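Local coordinates for uncharacterized protein YLR301W (PDB 3RBY) that is of unknown function and non-essential in yeast, but interacts with HRR25 and may interact with SEC72, at residues Val84-Pro89 with Glu190-Ile195; Val158-Asp163 with Asp167-Val172; Gly179-Lys184 with Asn216-Ser221; Ile195-Lys200 with Gln220-Leu225; Gly228-Val231 with Leu236-Glu239. All coordinates share one frame; numbering follows the deposited sequence.

Contact 1 of 5, residues Val84-Pro89 with Glu190-Ile195; sequences VYLNVP and EGLNFI
The short helix 82-86 packs through Y85 and L86 against G191 and L192, where strand 192-199 begins. The contact rests largely on one leucine, which serves both helix residues. One methyl, L192 CD2, sits over the face of the Y85 ring. L192 CD2 lies 3.7 Å from the centroid of the Y85 ring and only 13° off the ring normal, a CH-pi contact. The other methyl meets L86: L192 CD1 and L86 CD1 come tip to tip at 4.0 Å. L86 CD2 also lies at the edge of the Y85 ring. Y85 also touches S182 and N186.

The helix follows strand 80-81 of the ten-strand sheet, at the edge of that sheet within this chain. Strand 192-199 belongs to the seven-strand sheet. A helix end next to one sheet thus packs on the start of a strand of the other. A Schellman motif ends the helix, with N87 at positive phi as its C-prime residue; its N87 N to V84 O bond is weak.

Y85 CG is anti to the backbone N (chi1 -170°), and this sends the ring out toward the strand. The ring carries Y85 OH to 3.4 Å from G191 O. The hydrogen bond of the hydroxyl goes to Q183 O on the adjacent strand 176-183. Replacing the tyrosine by alanine is likely to take away the ring face on which L192 CD2 rests and leave Q183 O without this hydroxyl.

Contact 2 of 5, residues Val158-Asp163 with Asp167-Val172; sequences VLKVTD and DGLVIV
V158, L159, K160 and V161 pair with G168, L169, V170 and I171 in the antiparallel hairpin of strands 156-161 and 166-173. The strand segments run at 171° to each other.

Three backbone hydrogen bonds hold the ladder. L159 and V170 form a hydrogen-bonded pair, with L159 N to V170 O and V170 N to L159 O both at 2.9 Å. V161 N reaches G168 O, also at 2.9 Å.

CA-H...O contacts add to these bonds. The CA atoms of V158, K160 and L169 point at the carbonyl oxygens of V170, G168 and L159 in turn. The closest joins V158 CA to V170 O at 3.2 Å.

Apolar contacts gather on the face that carries V158, K160, L169 and I171. V158 CG1 is anti to the backbone N (chi1 -176°) and meets L169 CD2 at 3.4 Å as the two side chains cross obliquely. I171 lies alongside V158 and points the same way, with I171 CG1 4.0 Å from V158 CG1. The aliphatic root of K160 lies by the same leucine methyl, with K160 CB 4.1 Å from L169 CD2. L159 and V170 occupy the other face. V161 packs directly on the glycine backbone, where V161 CG2 is 4.0 Å from G168 CA.

Charge is peripheral. D167 turns its carboxylate to K184 in a salt bridge, and K160 NZ stays 6.4 Å from D167 OD2. Backbone bonds and branched apolar side chains therefore carry this buried contact, while the charged ends of K160 and D167 lead away from the apolar contacts.

Contact 3 of 5, residues Gly179-Lys184 with Asn216-Ser221; sequences GFLSQK and NKIPQS
L181 meets both I218 and K217 through carbon alone. I218 CD1 touches the root of the leucine, 3.9 Å from L181 CB. The far end of the leucine does the rest: L181 CD2 lies 3.9 Å from K217 CB. L181 CG is anti to the backbone N (chi1 -179°), which swings this methyl out to the lysine. I218 CG1 is anti to the carbonyl carbon (chi1 -48°), and the chain beyond runs on to bring CD1 up to L181 CB, with the backbone of F180 also near. The carbonyl carbon F180 C is 4.4 Å from I218 CD1. No hydrogen bond joins the two segments.

Further out, polar bonds fix the loop. K217 offers only its base to L181; its ammonium leads away to a salt bridge with E214, which also takes a hydrogen bond from Q183 NE2. K217 O accepts the indole N-H of W238. Within the loop Q220 NE2 makes a weak bond to I218 O.

I218 also rests on V170 and I195, and L181 on W238. The apolar residues of the loop that follows strand 205-211 therefore cover one face of the seven-strand antiparallel sheet of this beta-barrel protein.

Contact 4 of 5, residues Ile195-Lys200 with Gln220-Leu225; sequences IRLLEK and QSYENL
L197 lies against Q220, and this pair is the tight part of the contact. A single methyl does the work. L197 CD1 is 3.8 Å from Q220 CB and 3.9 Å from Q220 CG, and the two side chains cross at about a right angle. The glutamine thus gives its aliphatic root to the leucine. Its chain bends at chi2 (145°), beyond the atoms that touch, and the amide end makes a weak hydrogen bond from NE2 to I218 O. Y222 adds a lighter touch from its tip, where Y222 OH is 4.3 Å from L197 CD1. That hydroxyl has a weak hydrogen bond with P219 O.

The other side is loose. E199 and E223 only approach each other: E199 OE2 is 5.1 Å from E223 OE2, and the like charges would probably discourage anything closer. R155 lies near both in long, weak ion pairs, which may ease that repulsion. No hydrogen bond crosses the contact.

L197 projects from strand 192-199 between its sheet neighbours, touching I177 of strand 176-183 and F207 of strand 205-211. Q220 also rests on F207, and Y222 on I177, so the loop lies over all three strands.

Contact 5 of 5, residues Gly228-Val231 with Leu236-Glu239; sequences GSTV and LNWE
W238 pairs with V231 in the hairpin of strands 230-233 and 236-244. They form an antiparallel hydrogen-bonded pair, with V231 N to W238 O at 2.7 Å and W238 N to V231 O also at 2.7 Å. From the backbone the W238 side chain starts beside the same carbonyl: W238 CB is 3.7 Å from V231 O. W238 CG is anti to its own carbonyl carbon (chi1 -61°), and the ring begins 4.1 Å from V231 O. W238 CD1 comes nearer, 3.8 Å from V231 O, which lies at the ring edge close to the ring plane. Past CD1 the indole leaves V231. W238 NE1 gives its hydrogen to K217 O, and CE2 packs on V161 and P219. On the benzo edge, CZ3 lies by V170 CG2 and CH2 meets F180 O.

On the opposite face, T230 and E239 form a non-hydrogen-bonded pair. T230 CG2 lies 3.8 Å from W238 O, and E239 CG lies 3.9 Å from S229 O.

Strand 230-233 is an outermost strand of its sheet within this chain. Strand 236-244 lies between it and strand 156-161, and the indole touches L159 and V161 of strand 156-161, V170 and L181.

How the contacts relate
All five contacts reach the seven-strand antiparallel sheet. Contacts 2 and 5 each lie in one of its hairpins, centres 8 Å apart, as strands 156-161 and 236-244 are neighbours. Contacts 3 and 4 bring the loop between strands 205-211 and 230-233 onto it and share Q220 and S221. Contact 1 touches contact 3, 14 Å away between centres, but lies 24 Å from contact 4, with which it shares I195 of strand 192-199. In sequence contact 1 opens first; contact 2 falls between its segments, and contacts 1 and 3 alternate. Contact 1 adds the helix beside the ten-strand sheet; contacts 2 to 5 touch partly through I218, Y222 and W238 on the face of L159 and V170.

Contact 1 of 5, residues Val84-Pro89 with Glu190-Ile195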
# COMPACT_ATOMS: atom_id res chain seq x y z
N VAL A 84 -28.16 6.26 -1.00
CA VAL A 84 -29.60 6.07 -0.92
C VAL A 84 -30.15 6.69 0.36
O VAL A 84 -31.25 7.24 0.36
CB VAL A 84 -30.06 4.58 -1.05
CG1 VAL A 84 -28.98 3.73 -1.69
CG2 VAL A 84 -30.49 4.03 0.29
N TYR A 85 -29.40 6.61 1.45
CA TYR A 85 -29.87 7.21 2.69
C TYR A 85 -30.10 8.70 2.50
O TYR A 85 -31.13 9.22 2.91
CB TYR A 85 -28.85 7.02 3.81
CG TYR A 85 -29.37 7.42 5.16
CD1 TYR A 85 -29.26 8.72 5.62
CD2 TYR A 85 -29.99 6.49 5.99
CE1 TYR A 85 -29.74 9.09 6.86
CE2 TYR A 85 -30.47 6.84 7.24
CZ TYR A 85 -30.35 8.15 7.67
OH TYR A 85 -30.83 8.49 8.92
N LEU A 86 -29.13 9.37 1.89
CA LEU A 86 -29.15 10.82 1.74
C LEU A 86 -29.74 11.27 0.40
O LEU A 86 -29.77 12.48 0.11
CB LEU A 86 -27.73 11.39 1.88
CG LEU A 86 -27.10 11.28 3.26
CD1 LEU A 86 -25.65 11.78 3.25
CD2 LEU A 86 -27.92 12.02 4.30
N ASN A 87 -30.22 10.32 -0.40
CA ASN A 87 -30.85 10.65 -1.68
C ASN A 87 -29.92 11.38 -2.65
O ASN A 87 -30.36 12.25 -3.41
CB ASN A 87 -32.11 11.51 -1.45
CG ASN A 87 -33.15 10.80 -0.61
OD1 ASN A 87 -33.30 11.08 0.59
ND2 ASN A 87 -33.89 9.89 -1.23
N VAL A 88 -28.64 11.02 -2.63
CA VAL A 88 -27.64 11.66 -3.48
C VAL A 88 -27.91 11.39 -4.95
O VAL A 88 -27.77 10.26 -5.42
CB VAL A 88 -26.25 11.14 -3.17
CG1 VAL A 88 -25.24 11.81 -4.08
CG2 VAL A 88 -25.93 11.36 -1.69
N PRO A 89 -28.27 12.45 -5.69
CA PRO A 89 -28.71 12.35 -7.08
C PRO A 89 -27.58 11.89 -7.99
O PRO A 89 -26.41 12.05 -7.63
CB PRO A 89 -29.11 13.79 -7.44
CG PRO A 89 -29.31 14.49 -6.09
CD PRO A 89 -28.28 13.84 -5.20
N GLU A 190 -28.14 14.30 9.61
CA GLU A 190 -28.38 14.35 11.04
C GLU A 190 -28.66 12.94 11.57
O GLU A 190 -28.49 12.65 12.76
CB GLU A 190 -29.55 15.30 11.33
CG GLU A 190 -29.34 16.17 12.55
CD GLU A 190 -27.96 16.80 12.55
OE1 GLU A 190 -27.70 17.63 11.65
OE2 GLU A 190 -27.13 16.43 13.43
N GLY A 191 -29.08 12.07 10.67
CA GLY A 191 -29.40 10.71 11.04
C GLY A 191 -28.23 9.75 11.00
O GLY A 191 -28.43 8.56 11.28
N LEU A 192 -27.03 10.22 10.67
CA LEU A 192 -25.86 9.31 10.58
C LEU A 192 -24.85 9.40 11.73
O LEU A 192 -24.56 10.47 12.26
CB LEU A 192 -25.15 9.48 9.24
CG LEU A 192 -26.04 9.29 8.02
CD1 LEU A 192 -25.37 9.80 6.75
CD2 LEU A 192 -26.47 7.83 7.87
N ASN A 193 -24.31 8.23 12.10
CA ASN A 193 -23.21 8.11 13.05
C ASN A 193 -22.18 7.05 12.60
O ASN A 193 -22.56 5.97 12.14
CB ASN A 193 -23.71 7.78 14.46
CG ASN A 193 -24.81 8.72 14.94
OD1 ASN A 193 -24.55 9.69 15.66
ND2 ASN A 193 -26.05 8.42 14.55
N PHE A 194 -20.89 7.38 12.71
CA PHE A 194 -19.83 6.43 12.38
C PHE A 194 -18.73 6.51 13.42
O PHE A 194 -18.52 7.56 14.02
CB PHE A 194 -19.21 6.71 11.01
CG PHE A 194 -20.21 6.77 9.89
CD1 PHE A 194 -20.76 5.60 9.36
CD2 PHE A 194 -20.58 8.00 9.34
CE1 PHE A 194 -21.68 5.65 8.31
CE2 PHE A 194 -21.50 8.06 8.29
CZ PHE A 194 -22.05 6.89 7.77
N ILE A 195 -18.03 5.41 13.62
CA ILE A 195 -16.82 5.46 14.42
C ILE A 195 -15.76 4.56 13.82
O ILE A 195 -16.07 3.52 13.20
CB ILE A 195 -17.09 5.00 15.85
CG1 ILE A 195 -17.70 3.61 15.83
CG2 ILE A 195 -18.02 5.99 16.54
CD1 ILE A 195 -17.51 2.85 17.14

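Contact 2 of 5, residues Val158-Asp163 with Asp167-Val172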
# COMPACT_ATOMS: atom_id res chain seq x y z
N VAL A 158 -18.82 -8.98 15.71
CA VAL A 158 -19.80 -8.11 15.07
C VAL A 158 -21.00 -7.92 15.99
O VAL A 158 -21.53 -8.89 16.55
CB VAL A 158 -20.26 -8.69 13.72
CG1 VAL A 158 -21.21 -7.73 13.00
CG2 VAL A 158 -19.06 -9.00 12.83
N LEU A 159 -21.41 -6.66 16.18
CA LEU A 159 -22.65 -6.34 16.89
C LEU A 159 -23.62 -5.67 15.94
O LEU A 159 -23.23 -4.89 15.06
CB LEU A 159 -22.41 -5.45 18.12
CG LEU A 159 -21.72 -6.11 19.31
CD1 LEU A 159 -20.23 -6.27 19.04
CD2 LEU A 159 -21.93 -5.28 20.55
N LYS A 160 -24.89 -6.01 16.10
CA LYS A 160 -25.94 -5.49 15.25
C LYS A 160 -27.05 -4.87 16.11
O LYS A 160 -27.47 -5.44 17.13
CB LYS A 160 -26.52 -6.62 14.40
CG LYS A 160 -27.37 -6.18 13.22
CD LYS A 160 -27.70 -7.43 12.37
CE LYS A 160 -28.60 -7.11 11.17
NZ LYS A 160 -29.98 -6.71 11.58
N VAL A 161 -27.52 -3.71 15.69
CA VAL A 161 -28.53 -2.99 16.45
C VAL A 161 -29.85 -3.73 16.41
O VAL A 161 -30.33 -4.12 15.34
CB VAL A 161 -28.73 -1.54 15.93
CG1 VAL A 161 -30.19 -1.16 15.88
CG2 VAL A 161 -27.97 -0.58 16.80
N THR A 162 -30.46 -3.89 17.59
CA THR A 162 -31.76 -4.54 17.72
C THR A 162 -32.82 -3.57 18.26
O THR A 162 -33.40 -3.78 19.32
CB THR A 162 -31.68 -5.77 18.66
OG1 THR A 162 -31.33 -5.34 19.98
CG2 THR A 162 -30.64 -6.76 18.16
N ASP A 163 -33.06 -2.51 17.49
CA ASP A 163 -34.03 -1.48 17.82
C ASP A 163 -34.77 -1.18 16.52
O ASP A 163 -34.19 -1.24 15.44
CB ASP A 163 -33.30 -0.23 18.34
CG ASP A 163 -34.25 0.84 18.84
OD1 ASP A 163 -34.98 1.43 18.02
OD2 ASP A 163 -34.25 1.09 20.08
N ASP A 167 -30.83 1.45 12.43
CA ASP A 167 -29.94 0.47 11.82
C ASP A 167 -28.52 0.69 12.35
O ASP A 167 -28.09 1.84 12.52
CB ASP A 167 -29.97 0.61 10.30
CG ASP A 167 -31.28 0.16 9.70
OD1 ASP A 167 -31.70 0.77 8.69
OD2 ASP A 167 -31.89 -0.79 10.23
N GLY A 168 -27.79 -0.39 12.61
CA GLY A 168 -26.44 -0.27 13.12
C GLY A 168 -25.62 -1.55 13.10
O GLY A 168 -26.14 -2.64 13.37
N LEU A 169 -24.33 -1.41 12.79
CA LEU A 169 -23.41 -2.54 12.71
C LEU A 169 -22.05 -2.08 13.22
O LEU A 169 -21.54 -1.04 12.78
CB LEU A 169 -23.25 -2.97 11.26
CG LEU A 169 -23.38 -4.42 10.79
CD1 LEU A 169 -22.26 -4.77 9.84
CD2 LEU A 169 -23.45 -5.40 11.95
N VAL A 170 -21.45 -2.83 14.13
CA VAL A 170 -20.06 -2.59 14.51
C VAL A 170 -19.26 -3.85 14.21
O VAL A 170 -19.67 -4.96 14.58
CB VAL A 170 -19.94 -2.16 15.99
CG1 VAL A 170 -18.48 -2.07 16.41
CG2 VAL A 170 -20.62 -0.83 16.18
N ILE A 171 -18.15 -3.69 13.50
CA ILE A 171 -17.31 -4.83 13.12
C ILE A 171 -15.92 -4.68 13.71
O ILE A 171 -15.21 -3.70 13.42
CB ILE A 171 -17.23 -4.99 11.58
CG1 ILE A 171 -18.61 -5.34 11.02
CG2 ILE A 171 -16.20 -6.06 11.20
CD1 ILE A 171 -18.68 -5.38 9.52
N VAL A 172 -15.55 -5.64 14.57
CA VAL A 172 -14.29 -5.63 15.29
C VAL A 172 -13.32 -6.66 14.68
O VAL A 172 -13.53 -7.88 14.80
CB VAL A 172 -14.51 -5.93 16.81
CG1 VAL A 172 -13.19 -5.86 17.59
CG2 VAL A 172 -15.51 -4.97 17.42
O HOH W 1 -29.60 -3.20 13.20

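Contact 3 of 5, residues Gly179-Lys184 with Asn216-Ser221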
# COMPACT_ATOMS: atom_id res chain seq x y z
N GLY A 179 -17.77 1.08 12.69
CA GLY A 179 -19.18 0.97 13.00
C GLY A 179 -20.05 2.07 12.39
O GLY A 179 -19.56 3.15 12.04
N PHE A 180 -21.34 1.78 12.26
CA PHE A 180 -22.32 2.81 11.93
C PHE A 180 -23.57 2.70 12.81
O PHE A 180 -23.83 1.66 13.44
CB PHE A 180 -22.66 2.81 10.44
CG PHE A 180 -23.84 1.94 10.08
CD1 PHE A 180 -23.69 0.57 9.87
CD2 PHE A 180 -25.11 2.50 9.93
CE1 PHE A 180 -24.78 -0.24 9.53
CE2 PHE A 180 -26.21 1.69 9.57
CZ PHE A 180 -26.04 0.32 9.38
N LEU A 181 -24.31 3.80 12.90
CA LEU A 181 -25.63 3.85 13.53
C LEU A 181 -26.46 4.87 12.76
O LEU A 181 -26.09 6.04 12.68
CB LEU A 181 -25.53 4.23 15.01
CG LEU A 181 -26.84 4.30 15.82
CD1 LEU A 181 -27.61 2.95 15.74
CD2 LEU A 181 -26.59 4.70 17.28
N SER A 182 -27.56 4.43 12.17
CA SER A 182 -28.42 5.34 11.40
C SER A 182 -29.86 5.32 11.92
O SER A 182 -30.36 4.29 12.40
CB SER A 182 -28.39 4.99 9.92
OG SER A 182 -29.04 3.76 9.68
N GLN A 183 -30.52 6.48 11.84
CA GLN A 183 -31.93 6.59 12.21
C GLN A 183 -32.80 6.13 11.06
O GLN A 183 -32.72 6.68 9.96
CB GLN A 183 -32.29 8.02 12.54
CG GLN A 183 -31.80 8.48 13.88
CD GLN A 183 -32.07 9.95 14.08
OE1 GLN A 183 -32.62 10.61 13.20
NE2 GLN A 183 -31.69 10.47 15.24
N LYS A 184 -33.63 5.12 11.31
CA LYS A 184 -34.47 4.53 10.27
C LYS A 184 -35.28 5.58 9.50
O LYS A 184 -35.20 5.66 8.28
CB LYS A 184 -35.41 3.48 10.86
CG LYS A 184 -34.75 2.12 11.06
CD LYS A 184 -35.71 0.99 10.72
CE LYS A 184 -35.27 -0.32 11.35
NZ LYS A 184 -34.89 -1.33 10.33
N ASN A 216 -22.23 7.86 21.37
CA ASN A 216 -22.18 7.18 22.68
C ASN A 216 -23.21 6.05 22.84
O ASN A 216 -23.28 5.41 23.90
CB ASN A 216 -22.32 8.19 23.84
CG ASN A 216 -23.75 8.77 23.98
OD1 ASN A 216 -24.51 8.82 23.01
ND2 ASN A 216 -24.09 9.23 25.18
N LYS A 217 -24.01 5.81 21.79
CA LYS A 217 -24.94 4.67 21.80
C LYS A 217 -24.32 3.48 21.05
O LYS A 217 -25.00 2.47 20.81
CB LYS A 217 -26.28 5.04 21.16
CG LYS A 217 -27.18 5.98 21.97
CD LYS A 217 -28.42 6.34 21.12
CE LYS A 217 -29.54 7.02 21.92
NZ LYS A 217 -29.44 8.51 21.91
N ILE A 218 -23.05 3.60 20.68
CA ILE A 218 -22.32 2.53 20.02
C ILE A 218 -21.32 1.89 20.97
O ILE A 218 -20.45 2.58 21.52
CB ILE A 218 -21.57 3.03 18.80
CG1 ILE A 218 -22.50 3.90 17.95
CG2 ILE A 218 -21.02 1.87 18.02
CD1 ILE A 218 -21.95 4.22 16.57
N PRO A 219 -21.44 0.57 21.17
CA PRO A 219 -20.57 -0.12 22.14
C PRO A 219 -19.10 0.02 21.71
O PRO A 219 -18.80 -0.02 20.51
CB PRO A 219 -21.05 -1.57 22.08
CG PRO A 219 -22.44 -1.51 21.44
CD PRO A 219 -22.35 -0.35 20.47
N GLN A 220 -18.20 0.20 22.68
CA GLN A 220 -16.81 0.52 22.42
C GLN A 220 -15.87 -0.49 23.09
O GLN A 220 -14.65 -0.35 23.03
CB GLN A 220 -16.48 1.95 22.93
CG GLN A 220 -17.12 3.10 22.14
CD GLN A 220 -17.51 4.29 23.03
OE1 GLN A 220 -16.81 4.64 24.00
NE2 GLN A 220 -18.64 4.93 22.70
N SER A 221 -16.45 -1.49 23.74
CA SER A 221 -15.67 -2.52 24.42
C SER A 221 -16.31 -3.88 24.16
O SER A 221 -17.54 -4.02 24.24
CB SER A 221 -15.63 -2.25 25.93
OG SER A 221 -15.15 -3.38 26.65

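Contact 4 of 5, residues Ile195-Lys200 with Gln220-Leu225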
# COMPACT_ATOMS: atom_id res chain seq x y z
N ILE A 195 -18.03 5.41 13.62
CA ILE A 195 -16.82 5.46 14.42
C ILE A 195 -15.76 4.56 13.82
O ILE A 195 -16.07 3.52 13.20
CB ILE A 195 -17.09 5.00 15.85
CG1 ILE A 195 -17.70 3.61 15.83
CG2 ILE A 195 -18.02 5.99 16.54
CD1 ILE A 195 -17.51 2.85 17.14
N ARG A 196 -14.51 4.99 13.97
CA ARG A 196 -13.36 4.16 13.69
C ARG A 196 -12.55 4.21 14.97
O ARG A 196 -12.12 5.28 15.40
CB ARG A 196 -12.56 4.71 12.53
CG ARG A 196 -12.42 3.73 11.39
CD ARG A 196 -10.99 3.61 10.94
NE ARG A 196 -10.61 4.69 10.04
CZ ARG A 196 -10.94 4.78 8.75
NH1 ARG A 196 -10.50 5.82 8.05
NH2 ARG A 196 -11.70 3.88 8.14
N LEU A 197 -12.39 3.05 15.60
CA LEU A 197 -11.78 2.99 16.91
C LEU A 197 -10.57 2.08 16.81
O LEU A 197 -10.60 1.07 16.09
CB LEU A 197 -12.77 2.38 17.89
CG LEU A 197 -13.29 3.15 19.10
CD1 LEU A 197 -14.08 2.17 19.94
CD2 LEU A 197 -12.15 3.78 19.92
N LEU A 198 -9.49 2.42 17.51
CA LEU A 198 -8.29 1.61 17.49
C LEU A 198 -7.87 1.28 18.91
O LEU A 198 -7.68 2.19 19.74
CB LEU A 198 -7.16 2.34 16.75
CG LEU A 198 -5.78 1.68 16.64
CD1 LEU A 198 -5.83 0.42 15.79
CD2 LEU A 198 -4.76 2.67 16.06
N GLU A 199 -7.74 -0.01 19.22
CA GLU A 199 -7.17 -0.42 20.50
C GLU A 199 -5.65 -0.50 20.36
O GLU A 199 -5.12 -1.38 19.69
CB GLU A 199 -7.75 -1.75 20.99
CG GLU A 199 -6.98 -2.31 22.21
CD GLU A 199 -7.56 -3.62 22.75
OE1 GLU A 199 -6.77 -4.49 23.20
OE2 GLU A 199 -8.80 -3.77 22.74
N LYS A 200 -4.98 0.45 21.00
CA LYS A 200 -3.53 0.60 20.96
C LYS A 200 -2.86 -0.46 21.83
O LYS A 200 -3.48 -0.99 22.76
CB LYS A 200 -3.14 1.98 21.51
CG LYS A 200 -3.69 3.17 20.75
CD LYS A 200 -2.97 3.36 19.43
CE LYS A 200 -2.73 4.84 19.14
NZ LYS A 200 -1.71 5.42 20.05
N GLN A 220 -18.20 0.20 22.68
CA GLN A 220 -16.81 0.52 22.42
C GLN A 220 -15.87 -0.49 23.09
O GLN A 220 -14.65 -0.35 23.03
CB GLN A 220 -16.48 1.95 22.93
CG GLN A 220 -17.12 3.10 22.14
CD GLN A 220 -17.51 4.29 23.03
OE1 GLN A 220 -16.81 4.64 24.00
NE2 GLN A 220 -18.64 4.93 22.70
N SER A 221 -16.45 -1.49 23.74
CA SER A 221 -15.67 -2.52 24.42
C SER A 221 -16.31 -3.88 24.16
O SER A 221 -17.54 -4.02 24.24
CB SER A 221 -15.63 -2.25 25.93
OG SER A 221 -15.15 -3.38 26.65
N TYR A 222 -15.49 -4.88 23.85
CA TYR A 222 -16.02 -6.16 23.40
C TYR A 222 -15.49 -7.29 24.25
O TYR A 222 -15.55 -8.47 23.88
CB TYR A 222 -15.71 -6.33 21.92
CG TYR A 222 -15.92 -5.00 21.22
CD1 TYR A 222 -14.85 -4.16 20.97
CD2 TYR A 222 -17.19 -4.56 20.90
CE1 TYR A 222 -15.04 -2.93 20.38
CE2 TYR A 222 -17.40 -3.34 20.31
CZ TYR A 222 -16.32 -2.53 20.05
OH TYR A 222 -16.53 -1.30 19.44
N GLU A 223 -15.00 -6.91 25.43
CA GLU A 223 -14.54 -7.87 26.43
C GLU A 223 -15.70 -8.61 27.10
O GLU A 223 -16.76 -8.03 27.39
CB GLU A 223 -13.68 -7.17 27.49
CG GLU A 223 -12.35 -6.64 26.93
CD GLU A 223 -11.66 -7.66 26.02
OE1 GLU A 223 -11.05 -8.63 26.53
OE2 GLU A 223 -11.72 -7.48 24.78
N ASN A 224 -15.48 -9.90 27.34
CA ASN A 224 -16.41 -10.68 28.15
C ASN A 224 -17.84 -10.64 27.62
O ASN A 224 -18.81 -10.45 28.36
CB ASN A 224 -16.33 -10.24 29.61
CG ASN A 224 -14.90 -10.25 30.15
OD1 ASN A 224 -14.34 -11.31 30.43
ND2 ASN A 224 -14.31 -9.07 30.30
N LEU A 225 -17.95 -10.81 26.31
CA LEU A 225 -19.23 -10.98 25.65
C LEU A 225 -19.25 -12.39 25.11
O LEU A 225 -18.25 -13.10 25.17
CB LEU A 225 -19.38 -9.97 24.52
CG LEU A 225 -19.43 -8.50 24.93
CD1 LEU A 225 -19.57 -7.62 23.70
CD2 LEU A 225 -20.59 -8.27 25.88

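Contact 5 of 5, residues Gly228-Val231 with Leu236-Glu239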
# COMPACT_ATOMS: atom_id res chain seq x y z
N GLY A 228 -24.62 -13.92 20.81
CA GLY A 228 -25.97 -13.88 21.35
C GLY A 228 -26.16 -12.91 22.50
O GLY A 228 -27.29 -12.58 22.85
N SER A 229 -25.06 -12.46 23.10
CA SER A 229 -25.14 -11.43 24.14
C SER A 229 -25.92 -10.21 23.66
O SER A 229 -25.85 -9.82 22.48
CB SER A 229 -23.74 -10.95 24.57
OG SER A 229 -22.96 -11.97 25.16
N THR A 230 -26.66 -9.60 24.58
CA THR A 230 -27.22 -8.29 24.31
C THR A 230 -26.39 -7.23 25.03
O THR A 230 -26.08 -7.34 26.23
CB THR A 230 -28.70 -8.21 24.74
OG1 THR A 230 -29.51 -8.91 23.78
CG2 THR A 230 -29.15 -6.76 24.81
N VAL A 231 -25.98 -6.22 24.29
CA VAL A 231 -25.21 -5.14 24.87
C VAL A 231 -26.01 -3.86 24.75
O VAL A 231 -26.46 -3.50 23.65
CB VAL A 231 -23.86 -4.98 24.18
CG1 VAL A 231 -23.11 -3.79 24.75
CG2 VAL A 231 -23.06 -6.27 24.33
N LEU A 236 -29.69 2.04 23.87
CA LEU A 236 -29.69 1.32 22.59
C LEU A 236 -29.14 -0.11 22.74
O LEU A 236 -28.03 -0.32 23.23
CB LEU A 236 -28.89 2.08 21.53
CG LEU A 236 -29.61 2.42 20.22
CD1 LEU A 236 -28.80 1.96 19.04
CD2 LEU A 236 -31.01 1.84 20.15
N ASN A 237 -29.95 -1.08 22.32
CA ASN A 237 -29.56 -2.49 22.40
C ASN A 237 -28.88 -2.97 21.13
O ASN A 237 -29.30 -2.66 20.01
CB ASN A 237 -30.77 -3.37 22.70
CG ASN A 237 -31.34 -3.11 24.08
OD1 ASN A 237 -30.72 -2.43 24.90
ND2 ASN A 237 -32.52 -3.66 24.35
N TRP A 238 -27.80 -3.71 21.31
CA TRP A 238 -27.14 -4.37 20.21
C TRP A 238 -27.06 -5.83 20.56
O TRP A 238 -26.96 -6.18 21.74
CB TRP A 238 -25.73 -3.84 20.04
CG TRP A 238 -25.68 -2.39 19.74
CD1 TRP A 238 -26.01 -1.36 20.59
CD2 TRP A 238 -25.27 -1.78 18.51
NE1 TRP A 238 -25.85 -0.15 19.95
CE2 TRP A 238 -25.38 -0.38 18.68
CE3 TRP A 238 -24.82 -2.29 17.29
CZ2 TRP A 238 -25.05 0.52 17.66
CZ3 TRP A 238 -24.50 -1.40 16.27
CH2 TRP A 238 -24.62 -0.01 16.46
N GLU A 239 -27.08 -6.67 19.53
CA GLU A 239 -26.86 -8.10 19.68
C GLU A 239 -25.50 -8.47 19.09
O GLU A 239 -25.15 -8.04 17.99
CB GLU A 239 -27.98 -8.88 18.97
CG GLU A 239 -28.02 -10.37 19.30
CD GLU A 239 -28.88 -11.18 18.33
OE1 GLU A 239 -28.75 -12.44 18.32
OE2 GLU A 239 -29.68 -10.57 17.57